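Local atomic coordinates of B-type Cna protein (Enterococcus faecium, PDB entry 6FWY), a protein that is of unknown function but, as the thioester domain of a cell-wall-anchored surface protein, probably lets the bacterium attach covalently to host molecules. Residues F78-K83 with Y145-N150; G74-Y79 with K152-T157; T244-F249 with V259-T264; Q107-V112 with K139-I144. All blocks are in the same frame, centred on the assembly; numbering follows the deposited sequence.

Contact 1: F78-K83 with Y145-N150; sequences FYRMFK and YDYAKN
Arg80 leaves its helix with CG beside the backbone N (chi1 -74°) and bends at chi3, which lays its aliphatic part against Tyr147 and turns the guanidinium toward the last turn of helix 131-150. With CG anti to its backbone N (chi1 179°), Tyr147 carries its ring across to Arg80 on helix 76-84. There Arg80 CD sits over one face of the ring, 4.0 Å from the Tyr147 ring centroid in a CH-pi contact, while the guanidinium and ring planes stand almost perpendicular. Beyond the ring, the arginine grips one carbonyl side-on with two nitrogens: Arg80 NH2 lies 2.8 Å and Arg80 NE 3.1 Å from Ala148 O, both from the same face of the carbonyl. A weak bond from Arg80 NE to Tyr147 O (3.1 Å) adds to this, and together they fix the rotation of the guanidinium. Arg80 NH1 and Tyr147 OH both turn to Asp153, to its carbonyl and carboxylate respectively. Alongside the phenol, Lys83 CD lies 3.5 Å from Tyr147 OH. The two helices run roughly antiparallel, 147° between the short segments, with helix 99-113 reached by Met81 and strand 258-277 by Phe82.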
loop_
_atom_site.group_PDB
_atom_site.type_symbol
_atom_site.label_atom_id
_atom_site.label_comp_id
_atom_site.label_asym_id
_atom_site.label_seq_id
_atom_site.Cartn_x
_atom_site.Cartn_y
_atom_site.Cartn_z
ATOM N N PHE A 78 6.983 4.691 5.910
ATOM C CA PHE A 78 5.637 4.880 6.454
ATOM C C PHE A 78 4.731 3.666 6.187
ATOM O O PHE A 78 3.958 3.285 7.054
ATOM C CB PHE A 78 4.997 6.187 5.950
ATOM C CG PHE A 78 5.435 7.417 6.713
ATOM C CD1 PHE A 78 4.891 7.701 7.962
ATOM C CD2 PHE A 78 6.419 8.260 6.211
ATOM C CE1 PHE A 78 5.326 8.809 8.701
ATOM C CE2 PHE A 78 6.855 9.375 6.956
ATOM C CZ PHE A 78 6.293 9.663 8.183
ATOM N N TYR A 79 4.833 3.050 5.014
ATOM C CA TYR A 79 4.110 1.799 4.740
ATOM C C TYR A 79 4.415 0.779 5.810
ATOM O O TYR A 79 3.509 0.238 6.414
ATOM C CB TYR A 79 4.474 1.229 3.359
ATOM C CG TYR A 79 3.902 -0.149 3.106
ATOM C CD1 TYR A 79 2.547 -0.329 2.797
ATOM C CD2 TYR A 79 4.712 -1.282 3.179
ATOM C CE1 TYR A 79 2.023 -1.602 2.577
ATOM C CE2 TYR A 79 4.216 -2.552 2.968
ATOM C CZ TYR A 79 2.871 -2.710 2.667
ATOM O OH TYR A 79 2.378 -3.956 2.447
ATOM N N ARG A 80 5.703 0.549 6.054
ATOM C CA ARG A 80 6.129 -0.429 7.043
ATOM C C ARG A 80 5.745 -0.060 8.470
ATOM O O ARG A 80 5.451 -0.950 9.259
ATOM C CB ARG A 80 7.634 -0.674 6.928
ATOM C CG ARG A 80 7.995 -1.517 5.715
ATOM C CD ARG A 80 9.425 -2.013 5.772
ATOM N NE ARG A 80 10.388 -0.917 5.653
ATOM C CZ ARG A 80 10.839 -0.384 4.516
ATOM N NH1 ARG A 80 10.441 -0.829 3.314
ATOM N NH2 ARG A 80 11.727 0.615 4.595
ATOM N N MET A 81 5.720 1.230 8.796
ATOM C CA MET A 81 5.269 1.661 10.118
ATOM C C MET A 81 3.848 1.150 10.373
ATOM O O MET A 81 3.576 0.614 11.448
ATOM C CB MET A 81 5.315 3.185 10.260
ATOM C CG MET A 81 4.805 3.718 11.601
ATOM S SD MET A 81 4.508 5.499 11.557
ATOM C CE MET A 81 2.916 5.584 10.695
ATOM N N PHE A 82 2.958 1.331 9.396
ATOM C CA PHE A 82 1.600 0.818 9.504
ATOM C C PHE A 82 1.567 -0.707 9.589
ATOM O O PHE A 82 0.958 -1.243 10.481
ATOM C CB PHE A 82 0.721 1.307 8.350
ATOM C CG PHE A 82 0.284 2.738 8.483
ATOM C CD1 PHE A 82 -0.791 3.077 9.304
ATOM C CD2 PHE A 82 0.919 3.743 7.778
ATOM C CE1 PHE A 82 -1.214 4.402 9.418
ATOM C CE2 PHE A 82 0.516 5.065 7.896
ATOM C CZ PHE A 82 -0.553 5.391 8.715
ATOM N N LYS A 83 2.238 -1.391 8.672
ATOM C CA LYS A 83 2.235 -2.873 8.620
ATOM C C LYS A 83 2.832 -3.524 9.870
ATOM O O LYS A 83 2.341 -4.552 10.323
ATOM C CB LYS A 83 2.975 -3.368 7.381
ATOM C CG LYS A 83 2.746 -4.832 7.067
ATOM C CD LYS A 83 3.674 -5.373 5.993
ATOM C CE LYS A 83 3.560 -6.900 5.957
ATOM N NZ LYS A 83 4.045 -7.459 4.672
ATOM N N TYR A 145 10.308 0.956 14.689
ATOM C CA TYR A 145 11.251 1.836 13.997
ATOM C C TYR A 145 12.275 1.028 13.190
ATOM O O TYR A 145 12.499 1.301 12.014
ATOM C CB TYR A 145 11.943 2.742 15.010
ATOM C CG TYR A 145 12.840 3.791 14.429
ATOM C CD1 TYR A 145 12.337 4.759 13.592
ATOM C CD2 TYR A 145 14.195 3.834 14.743
ATOM C CE1 TYR A 145 13.152 5.750 13.054
ATOM C CE2 TYR A 145 15.021 4.833 14.235
ATOM C CZ TYR A 145 14.484 5.778 13.373
ATOM O OH TYR A 145 15.259 6.773 12.833
ATOM N N ASP A 146 12.869 0.017 13.818
ATOM C CA ASP A 146 13.809 -0.863 13.134
ATOM C C ASP A 146 13.196 -1.456 11.855
ATOM O O ASP A 146 13.828 -1.457 10.805
ATOM C CB ASP A 146 14.275 -1.975 14.073
ATOM C CG ASP A 146 15.395 -2.838 13.469
ATOM O OD1 ASP A 146 16.241 -2.304 12.708
ATOM O OD2 ASP A 146 15.423 -4.073 13.700
ATOM N N TYR A 147 11.954 -1.928 11.953
ATOM C CA TYR A 147 11.253 -2.473 10.803
ATOM C C TYR A 147 10.987 -1.391 9.733
ATOM O O TYR A 147 11.229 -1.611 8.551
ATOM C CB TYR A 147 9.958 -3.166 11.237
ATOM C CG TYR A 147 9.176 -3.737 10.078
ATOM C CD1 TYR A 147 9.691 -4.791 9.320
ATOM C CD2 TYR A 147 7.936 -3.209 9.721
ATOM C CE1 TYR A 147 8.992 -5.312 8.251
ATOM C CE2 TYR A 147 7.235 -3.725 8.645
ATOM C CZ TYR A 147 7.759 -4.775 7.919
ATOM O OH TYR A 147 7.057 -5.274 6.854
ATOM N N ALA A 148 10.525 -0.218 10.153
ATOM C CA ALA A 148 10.275 0.893 9.231
ATOM C C ALA A 148 11.527 1.350 8.466
ATOM O O ALA A 148 11.469 1.526 7.251
ATOM C CB ALA A 148 9.649 2.053 9.968
ATOM N N LYS A 149 12.640 1.510 9.172
ATOM C CA LYS A 149 13.917 1.900 8.566
ATOM C C LYS A 149 14.548 0.779 7.755
ATOM O O LYS A 149 15.008 1.009 6.641
ATOM C CB LYS A 149 14.951 2.314 9.636
ATOM C CG LYS A 149 14.567 3.488 10.555
ATOM C CD LYS A 149 14.286 4.766 9.787
ATOM C CE LYS A 149 15.525 5.374 9.184
ATOM N NZ LYS A 149 15.120 6.400 8.177
ATOM N N ASN A 150 14.600 -0.424 8.323
ATOM C CA ASN A 150 15.454 -1.503 7.809
ATOM C C ASN A 150 14.740 -2.687 7.186
ATOM O O ASN A 150 15.398 -3.526 6.585
ATOM C CB ASN A 150 16.397 -1.987 8.926
ATOM C CG ASN A 150 17.243 -0.848 9.495
ATOM O OD1 ASN A 150 17.883 -0.124 8.750
ATOM N ND2 ASN A 150 17.240 -0.688 10.811
#

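Contact 2: G74-Y79 with K152-T157; sequences GSDEFY and KDTPNT
Thr154 OG1 accepts a hydrogen bond from Asn156 N at 3.1 Å, fairly straight, closing an ST turn in the loop where Thr154 and Pro155 meet helix 76-84. The hydroxyl bonds within its own loop, and the methyl of Thr154 touches the helix: Thr154 CG2 comes within 3.5 Å of Asp76 OD2. The other carboxylate oxygen, Asp76 OD1, touches the proline ring, 3.4 Å from Pro155 CD.

The broadest contact is made by Tyr79, whose ring lies flat against the loop. Its CG is anti to the backbone N (chi1 172°), and this carries the ring out from the helix and against the Thr154-Pro155 peptide, which lies over one ring face. Pro155 N stands over the ring centre, and Pro155 CD, 4.0 Å from the Tyr79 ring centroid, makes a CH-pi contact with the same face. Near CE2 the peptide carbon follows, with Tyr79 CE2 3.4 Å from Thr154 C, and Asp153 O lies near the ring plane at its edge. Met261 of strand 258-277 also touches Tyr79. On the helix side Ser75 occupies the N-cap, accepting weakly from Glu77 N and Phe78 N. The contact thus joins an N-capped helix start to an ST turn in the loop leading from helix 131-150 into strand 159-169, with Pro155 packed on the Tyr79 ring face by CH-pi.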
loop_
_atom_site.group_PDB
_atom_site.type_symbol
_atom_site.label_atom_id
_atom_site.label_comp_id
_atom_site.label_asym_id
_atom_site.label_seq_id
_atom_site.Cartn_x
_atom_site.Cartn_y
_atom_site.Cartn_z
ATOM N N GLY A 74 2.936 8.400 0.811
ATOM C CA GLY A 74 3.828 8.006 1.917
ATOM C C GLY A 74 4.950 7.101 1.455
ATOM O O GLY A 74 4.758 6.268 0.555
ATOM N N SER A 75 6.135 7.252 2.055
ATOM C CA SER A 75 7.277 6.417 1.680
ATOM C C SER A 75 7.116 4.951 2.117
ATOM O O SER A 75 6.215 4.608 2.876
ATOM C CB SER A 75 8.548 6.986 2.290
ATOM O OG SER A 75 8.505 6.844 3.685
ATOM N N ASP A 76 8.018 4.092 1.652
ATOM C CA ASP A 76 8.075 2.712 2.113
ATOM C C ASP A 76 8.262 2.610 3.634
ATOM O O ASP A 76 7.760 1.678 4.268
ATOM C CB ASP A 76 9.177 1.946 1.371
ATOM C CG ASP A 76 8.871 1.746 -0.120
ATOM O OD1 ASP A 76 7.700 2.003 -0.553
ATOM O OD2 ASP A 76 9.806 1.353 -0.863
ATOM N N GLU A 77 8.965 3.568 4.220
ATOM C CA GLU A 77 9.155 3.603 5.677
ATOM C C GLU A 77 7.803 3.756 6.379
ATOM O O GLU A 77 7.514 3.030 7.319
ATOM C CB GLU A 77 10.123 4.728 6.100
ATOM C CG GLU A 77 11.526 4.609 5.500
ATOM C CD GLU A 77 12.493 5.673 6.024
ATOM O OE1 GLU A 77 12.061 6.827 6.255
ATOM O OE2 GLU A 77 13.701 5.358 6.226
ATOM N N PHE A 78 6.983 4.691 5.910
ATOM C CA PHE A 78 5.637 4.880 6.454
ATOM C C PHE A 78 4.731 3.666 6.187
ATOM O O PHE A 78 3.958 3.285 7.054
ATOM C CB PHE A 78 4.997 6.187 5.950
ATOM C CG PHE A 78 5.435 7.417 6.713
ATOM C CD1 PHE A 78 4.891 7.701 7.962
ATOM C CD2 PHE A 78 6.419 8.260 6.211
ATOM C CE1 PHE A 78 5.326 8.809 8.701
ATOM C CE2 PHE A 78 6.855 9.375 6.956
ATOM C CZ PHE A 78 6.293 9.663 8.183
ATOM N N TYR A 79 4.833 3.050 5.014
ATOM C CA TYR A 79 4.110 1.799 4.740
ATOM C C TYR A 79 4.415 0.779 5.810
ATOM O O TYR A 79 3.509 0.238 6.414
ATOM C CB TYR A 79 4.474 1.229 3.359
ATOM C CG TYR A 79 3.902 -0.149 3.106
ATOM C CD1 TYR A 79 2.547 -0.329 2.797
ATOM C CD2 TYR A 79 4.712 -1.282 3.179
ATOM C CE1 TYR A 79 2.023 -1.602 2.577
ATOM C CE2 TYR A 79 4.216 -2.552 2.968
ATOM C CZ TYR A 79 2.871 -2.710 2.667
ATOM O OH TYR A 79 2.378 -3.956 2.447
ATOM N N LYS A 152 12.215 -4.799 4.512
ATOM C CA LYS A 152 12.255 -4.862 3.045
ATOM C C LYS A 152 10.905 -4.682 2.339
ATOM O O LYS A 152 10.884 -4.366 1.147
ATOM C CB LYS A 152 12.830 -6.226 2.647
ATOM C CG LYS A 152 11.758 -7.313 2.816
ATOM C CD LYS A 152 12.254 -8.746 3.037
ATOM C CE LYS A 152 11.193 -9.572 3.775
ATOM N NZ LYS A 152 11.674 -10.964 4.018
ATOM N N ASP A 153 9.794 -4.889 3.057
ATOM C CA ASP A 153 8.453 -4.932 2.437
ATOM C C ASP A 153 8.007 -3.553 1.982
ATOM O O ASP A 153 8.283 -2.541 2.641
ATOM C CB ASP A 153 7.395 -5.503 3.385
ATOM C CG ASP A 153 7.785 -6.851 3.962
ATOM O OD1 ASP A 153 7.872 -7.830 3.200
ATOM O OD2 ASP A 153 8.011 -6.923 5.202
ATOM N N THR A 154 7.303 -3.537 0.855
ATOM C CA THR A 154 6.819 -2.319 0.202
ATOM C C THR A 154 5.386 -2.579 -0.249
ATOM O O THR A 154 4.942 -3.731 -0.238
ATOM C CB THR A 154 7.666 -1.961 -1.042
ATOM O OG1 THR A 154 7.304 -2.809 -2.141
ATOM C CG2 THR A 154 9.199 -2.104 -0.763
ATOM N N PRO A 155 4.655 -1.519 -0.678
ATOM C CA PRO A 155 3.318 -1.730 -1.266
ATOM C C PRO A 155 3.321 -2.128 -2.764
ATOM O O PRO A 155 2.280 -2.031 -3.426
ATOM C CB PRO A 155 2.645 -0.366 -1.057
ATOM C CG PRO A 155 3.776 0.602 -1.132
ATOM C CD PRO A 155 4.957 -0.079 -0.509
ATOM N N ASN A 156 4.459 -2.565 -3.285
ATOM C CA ASN A 156 4.617 -2.944 -4.676
ATOM C C ASN A 156 3.559 -3.970 -5.150
ATOM O O ASN A 156 3.249 -4.925 -4.453
ATOM C CB ASN A 156 6.037 -3.492 -4.919
ATOM C CG ASN A 156 6.258 -3.963 -6.353
ATOM O OD1 ASN A 156 6.340 -3.151 -7.257
ATOM N ND2 ASN A 156 6.350 -5.281 -6.562
ATOM N N THR A 157 3.000 -3.697 -6.326
ATOM C CA THR A 157 2.110 -4.611 -7.025
ATOM C C THR A 157 2.972 -5.459 -7.953
ATOM O O THR A 157 3.669 -4.925 -8.806
ATOM C CB THR A 157 1.033 -3.833 -7.824
ATOM O OG1 THR A 157 0.157 -3.180 -6.902
ATOM C CG2 THR A 157 0.192 -4.769 -8.712
#

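Contact 3: T244-F249 with V259-T264; sequences TNPFTF and VVMITT
Asn245 and Ile262 exchange both of their backbone bonds, with Asn245 N 3.1 Å from Ile262 O and Ile262 N 2.9 Å from Asn245 O. Phe247 and Val260 repeat the exchange two residues on, Phe247 N reaching Val260 O at 2.9 Å and Val260 N reaching Phe247 O at 3.0 Å. Between these hydrogen-bonded pairs Pro246 faces Met261 in a non-hydrogen-bonded pair. Proline has no N-H to offer, but its carbonyl looks outward and accepts from Gly74. Four CA-H...O contacts lie alongside the conventional bonds. At one end the hydroxyls Thr244 OG1 and Thr263 OG1 pair at 2.7 Å, whereas Thr248 OG1 and Thr264 OG1 bond to the carbonyls of Gly72 and Thr7.

The side chains divide between two faces. Met261, bent at chi2 and chi3, lies beside Pro246 and points the same way, its SD 3.8 Å from Pro246 CB; helix 76-84 packs on this side. On the other, Ile262 CD1 meets the ring edge of Phe249 at CZ, 3.3 Å away, and Val260 CG1 meets the same ring at its edge. Ile262 CB comes to the edge of the Phe247 ring. This is the paired core of an antiparallel beta hairpin formed by strands 231-250 and 258-277.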
loop_
_atom_site.group_PDB
_atom_site.type_symbol
_atom_site.label_atom_id
_atom_site.label_comp_id
_atom_site.label_asym_id
_atom_site.label_seq_id
_atom_site.Cartn_x
_atom_site.Cartn_y
_atom_site.Cartn_z
ATOM N N THR A 244 -3.737 -0.984 -0.989
ATOM C CA THR A 244 -3.834 -0.155 0.229
ATOM C C THR A 244 -2.440 0.396 0.567
ATOM O O THR A 244 -1.555 -0.347 1.013
ATOM C CB THR A 244 -4.496 -0.950 1.381
ATOM O OG1 THR A 244 -5.815 -1.361 0.967
ATOM C CG2 THR A 244 -4.662 -0.120 2.639
ATOM N N ASN A 245 -2.252 1.696 0.310
ATOM C CA ASN A 245 -0.951 2.403 0.446
ATOM C C ASN A 245 -1.082 3.611 1.394
ATOM O O ASN A 245 -2.186 4.122 1.593
ATOM C CB ASN A 245 -0.482 2.930 -0.928
ATOM C CG ASN A 245 -0.357 1.832 -1.993
ATOM O OD1 ASN A 245 -0.664 0.665 -1.750
ATOM N ND2 ASN A 245 0.088 2.210 -3.160
ATOM N N PRO A 246 0.035 4.070 1.978
ATOM C CA PRO A 246 -0.032 5.227 2.861
ATOM C C PRO A 246 -0.009 6.529 2.099
ATOM O O PRO A 246 0.799 6.687 1.188
ATOM C CB PRO A 246 1.235 5.088 3.723
ATOM C CG PRO A 246 2.200 4.426 2.819
ATOM C CD PRO A 246 1.380 3.465 1.988
ATOM N N PHE A 247 -0.872 7.462 2.484
ATOM C CA PHE A 247 -0.925 8.797 1.875
ATOM C C PHE A 247 -0.941 9.884 2.946
ATOM O O PHE A 247 -1.457 9.682 4.044
ATOM C CB PHE A 247 -2.138 8.921 0.954
ATOM C CG PHE A 247 -2.117 7.954 -0.196
ATOM C CD1 PHE A 247 -1.330 8.191 -1.312
ATOM C CD2 PHE A 247 -2.868 6.797 -0.142
ATOM C CE1 PHE A 247 -1.297 7.288 -2.361
ATOM C CE2 PHE A 247 -2.875 5.884 -1.208
ATOM C CZ PHE A 247 -2.084 6.131 -2.322
ATOM N N THR A 248 -0.365 11.031 2.609
ATOM C CA THR A 248 -0.302 12.167 3.517
ATOM C C THR A 248 -1.283 13.231 3.083
ATOM O O THR A 248 -1.526 13.420 1.877
ATOM C CB THR A 248 1.096 12.804 3.532
ATOM O OG1 THR A 248 1.394 13.292 2.216
ATOM C CG2 THR A 248 2.146 11.776 3.968
ATOM N N PHE A 249 -1.825 13.932 4.075
ATOM C CA PHE A 249 -2.805 14.977 3.877
ATOM C C PHE A 249 -2.435 16.298 4.551
ATOM O O PHE A 249 -1.800 16.319 5.601
ATOM C CB PHE A 249 -4.173 14.486 4.338
ATOM C CG PHE A 249 -4.684 13.347 3.508
ATOM C CD1 PHE A 249 -5.299 13.564 2.279
ATOM C CD2 PHE A 249 -4.452 12.045 3.919
ATOM C CE1 PHE A 249 -5.740 12.514 1.515
ATOM C CE2 PHE A 249 -4.872 10.976 3.131
ATOM C CZ PHE A 249 -5.526 11.220 1.929
ATOM N N VAL A 259 -0.926 11.089 8.066
ATOM C CA VAL A 259 -0.684 9.964 7.172
ATOM C C VAL A 259 -1.650 8.845 7.552
ATOM O O VAL A 259 -1.944 8.637 8.720
ATOM C CB VAL A 259 0.807 9.487 7.204
ATOM C CG1 VAL A 259 1.209 8.957 8.598
ATOM C CG2 VAL A 259 1.064 8.451 6.110
ATOM N N VAL A 260 -2.147 8.138 6.547
ATOM C CA VAL A 260 -3.193 7.113 6.729
ATOM C C VAL A 260 -3.169 6.144 5.547
ATOM O O VAL A 260 -2.850 6.532 4.435
ATOM C CB VAL A 260 -4.609 7.740 6.920
ATOM C CG1 VAL A 260 -5.029 8.570 5.736
ATOM C CG2 VAL A 260 -5.665 6.686 7.221
ATOM N N MET A 261 -3.471 4.877 5.820
ATOM C CA MET A 261 -3.566 3.850 4.803
ATOM C C MET A 261 -4.905 4.005 4.096
ATOM O O MET A 261 -5.939 4.041 4.740
ATOM C CB MET A 261 -3.462 2.460 5.429
ATOM C CG MET A 261 -2.089 2.183 6.046
ATOM S SD MET A 261 -0.723 2.050 4.875
ATOM C CE MET A 261 -0.899 0.340 4.391
ATOM N N ILE A 262 -4.856 4.133 2.775
ATOM C CA ILE A 262 -6.063 4.218 1.953
ATOM C C ILE A 262 -6.066 3.161 0.855
ATOM O O ILE A 262 -5.077 2.988 0.141
ATOM C CB ILE A 262 -6.233 5.626 1.351
ATOM C CG1 ILE A 262 -6.382 6.637 2.497
ATOM C CG2 ILE A 262 -7.439 5.680 0.409
ATOM C CD1 ILE A 262 -6.416 8.068 2.058
ATOM N N THR A 263 -7.199 2.477 0.736
ATOM C CA THR A 263 -7.450 1.528 -0.343
ATOM C C THR A 263 -7.787 2.349 -1.591
ATOM O O THR A 263 -8.688 3.167 -1.571
ATOM C CB THR A 263 -8.586 0.550 0.049
ATOM O OG1 THR A 263 -8.194 -0.140 1.242
ATOM C CG2 THR A 263 -8.884 -0.485 -1.046
ATOM N N THR A 264 -7.011 2.150 -2.651
ATOM C CA THR A 264 -7.229 2.816 -3.942
ATOM C C THR A 264 -6.957 1.811 -5.073
ATOM O O THR A 264 -6.780 0.620 -4.810
ATOM C CB THR A 264 -6.368 4.098 -4.062
ATOM O OG1 THR A 264 -6.669 4.790 -5.291
ATOM C CG2 THR A 264 -4.830 3.762 -3.969
#

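Contact 4: Q107-V112 with K139-I144; sequences QLVSWV and KAFEKI
Packing of helix 99-113 against helix 131-150 brings Phe141 onto Leu108, Val109 and Val112 in the helical part of the thioester domain. The short segments cross at -52° with 9.4 Å between their axes, close to the angle expected when ridges of residues four apart fit into grooves of the same kind. With CG anti to its backbone N (chi1 169°), the Phe141 ring leaves helix 131-150 and goes in between Leu108 and Val109, whose CG and CG2 lie on opposite sides of its plane. Its edge is directed at the Leu108-Val109 peptide, and Phe141 CE1 lies 3.8 Å from Val109 N. Leu108 comes to the CD1 corner through its branch point, Leu108 CG to Phe141 CD1 being 3.6 Å, and crosses the phenylalanine at about a right angle. A methyl of the valine meets the same corner, Val109 CG2 standing 3.6 Å from Phe141 CD1. Val112 CG2 lies 4.1 Å from Phe141 CE1. One turn along, Ile144 CG2 packs on Val109 CG2 at 3.7 Å. Elsewhere on helix 99-113, Gln107 and Ser110 bond to the backbone of Cys52, which in this family is probably the thioester cysteine, so helix 99-113 links strand 49-52 to helix 131-150. The side chains that meet are all apolar: shape and burial hold the helices together, without directional bonds between their side chains.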
loop_
_atom_site.group_PDB
_atom_site.type_symbol
_atom_site.label_atom_id
_atom_site.label_comp_id
_atom_site.label_asym_id
_atom_site.label_seq_id
_atom_site.Cartn_x
_atom_site.Cartn_y
_atom_site.Cartn_z
ATOM N N GLN A 107 2.930 6.200 17.000
ATOM C CA GLN A 107 2.934 7.654 16.765
ATOM C C GLN A 107 4.344 8.249 16.958
ATOM O O GLN A 107 4.730 9.190 16.267
ATOM C CB GLN A 107 1.908 8.349 17.680
ATOM C CG GLN A 107 1.880 9.880 17.637
ATOM C CD GLN A 107 1.608 10.417 16.243
ATOM O OE1 GLN A 107 0.490 10.361 15.763
ATOM N NE2 GLN A 107 2.638 10.938 15.594
ATOM N N LEU A 108 5.098 7.690 17.900
ATOM C CA LEU A 108 6.469 8.131 18.135
ATOM C C LEU A 108 7.332 7.860 16.890
ATOM O O LEU A 108 8.040 8.735 16.425
ATOM C CB LEU A 108 7.014 7.443 19.391
ATOM C CG LEU A 108 8.332 7.908 19.997
ATOM C CD1 LEU A 108 8.381 9.420 20.259
ATOM C CD2 LEU A 108 8.493 7.113 21.286
ATOM N N VAL A 109 7.205 6.662 16.317
ATOM C CA VAL A 109 7.816 6.327 15.018
ATOM C C VAL A 109 7.396 7.327 13.927
ATOM O O VAL A 109 8.247 7.864 13.215
ATOM C CB VAL A 109 7.479 4.885 14.563
ATOM C CG1 VAL A 109 7.959 4.614 13.135
ATOM C CG2 VAL A 109 8.102 3.898 15.523
ATOM N N SER A 110 6.107 7.584 13.812
ATOM C CA SER A 110 5.624 8.571 12.846
ATOM C C SER A 110 6.314 9.949 12.980
ATOM O O SER A 110 6.739 10.533 11.988
ATOM C CB SER A 110 4.105 8.740 12.959
ATOM O OG SER A 110 3.616 9.599 11.950
ATOM N N TRP A 111 6.413 10.446 14.208
ATOM C CA TRP A 111 7.033 11.748 14.464
ATOM C C TRP A 111 8.506 11.775 14.033
ATOM O O TRP A 111 8.952 12.731 13.423
ATOM C CB TRP A 111 6.908 12.146 15.937
ATOM C CG TRP A 111 5.557 12.701 16.366
ATOM C CD1 TRP A 111 4.704 13.486 15.625
ATOM C CD2 TRP A 111 4.943 12.556 17.647
ATOM N NE1 TRP A 111 3.623 13.835 16.369
ATOM C CE2 TRP A 111 3.729 13.274 17.608
ATOM C CE3 TRP A 111 5.290 11.881 18.815
ATOM C CZ2 TRP A 111 2.854 13.328 18.699
ATOM C CZ3 TRP A 111 4.440 11.956 19.908
ATOM C CH2 TRP A 111 3.238 12.660 19.845
ATOM N N VAL A 112 9.230 10.704 14.346
ATOM C CA VAL A 112 10.642 10.564 13.981
ATOM C C VAL A 112 10.806 10.441 12.470
ATOM O O VAL A 112 11.594 11.155 11.882
ATOM C CB VAL A 112 11.287 9.371 14.710
ATOM C CG1 VAL A 112 12.716 9.118 14.218
ATOM C CG2 VAL A 112 11.293 9.637 16.213
ATOM N N LYS A 139 10.539 -0.296 23.992
ATOM C CA LYS A 139 10.683 -1.602 23.350
ATOM C C LYS A 139 9.816 -1.695 22.074
ATOM O O LYS A 139 10.315 -2.069 21.012
ATOM C CB LYS A 139 10.314 -2.706 24.353
ATOM C CG LYS A 139 10.704 -4.115 23.927
ATOM C CD LYS A 139 10.029 -5.174 24.787
ATOM C CE LYS A 139 10.225 -6.565 24.225
ATOM N NZ LYS A 139 11.053 -7.409 25.124
ATOM N N ALA A 140 8.546 -1.321 22.185
ATOM C CA ALA A 140 7.642 -1.261 21.019
ATOM C C ALA A 140 8.128 -0.314 19.928
ATOM O O ALA A 140 8.150 -0.694 18.754
ATOM C CB ALA A 140 6.224 -0.884 21.443
ATOM N N PHE A 141 8.518 0.903 20.325
ATOM C CA PHE A 141 9.118 1.896 19.408
ATOM C C PHE A 141 10.286 1.320 18.608
ATOM O O PHE A 141 10.309 1.408 17.380
ATOM C CB PHE A 141 9.614 3.146 20.174
ATOM C CG PHE A 141 10.454 4.071 19.332
ATOM C CD1 PHE A 141 9.854 5.012 18.522
ATOM C CD2 PHE A 141 11.833 3.964 19.316
ATOM C CE1 PHE A 141 10.609 5.839 17.705
ATOM C CE2 PHE A 141 12.603 4.778 18.487
ATOM C CZ PHE A 141 12.002 5.729 17.691
ATOM N N GLU A 142 11.257 0.744 19.314
ATOM C CA GLU A 142 12.458 0.198 18.681
ATOM C C GLU A 142 12.166 -0.934 17.701
ATOM O O GLU A 142 12.804 -1.042 16.656
ATOM C CB GLU A 142 13.456 -0.267 19.744
ATOM C CG GLU A 142 14.066 0.901 20.482
ATOM C CD GLU A 142 14.888 0.507 21.698
ATOM O OE1 GLU A 142 15.043 -0.702 22.017
ATOM O OE2 GLU A 142 15.405 1.433 22.356
ATOM N N LYS A 143 11.213 -1.787 18.054
ATOM C CA LYS A 143 10.770 -2.828 17.133
ATOM C C LYS A 143 10.196 -2.188 15.866
ATOM O O LYS A 143 10.630 -2.493 14.773
ATOM C CB LYS A 143 9.727 -3.734 17.790
ATOM C CG LYS A 143 9.382 -4.959 16.947
ATOM C CD LYS A 143 8.565 -5.980 17.719
ATOM C CE LYS A 143 7.570 -6.744 16.824
ATOM N NZ LYS A 143 8.169 -7.939 16.187
ATOM N N ILE A 144 9.233 -1.292 16.028
ATOM C CA ILE A 144 8.523 -0.700 14.882
ATOM C C ILE A 144 9.490 0.135 14.033
ATOM O O ILE A 144 9.497 0.025 12.804
ATOM C CB ILE A 144 7.297 0.139 15.325
ATOM C CG1 ILE A 144 6.273 -0.738 16.076
ATOM C CG2 ILE A 144 6.598 0.786 14.130
ATOM C CD1 ILE A 144 5.323 0.083 16.957
#

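How the contacts relate
Along the chain, contact 4 lies within the span enclosed by contact 1, whose first segment overlaps that of contact 2; contact 3 comes last. Helix 76-84 serves contacts 1 and 2, and helix 131-150 serves contacts 1 and 4, with centres about 8 Å and 9 Å apart respectively. Contacts 3 and 4 are about 19 Å apart. Helix 76-84 thus lies between helix 131-150 and the sheet. A backbone bond between Gly74 and Pro246 joins contacts 2 and 3, about 11 Å apart, and a Glu77-Lys149 salt bridge links contacts 1 and 2, so segments far apart in sequence pack into one domain, consistent with the slipknot topology of this class of thioester domain.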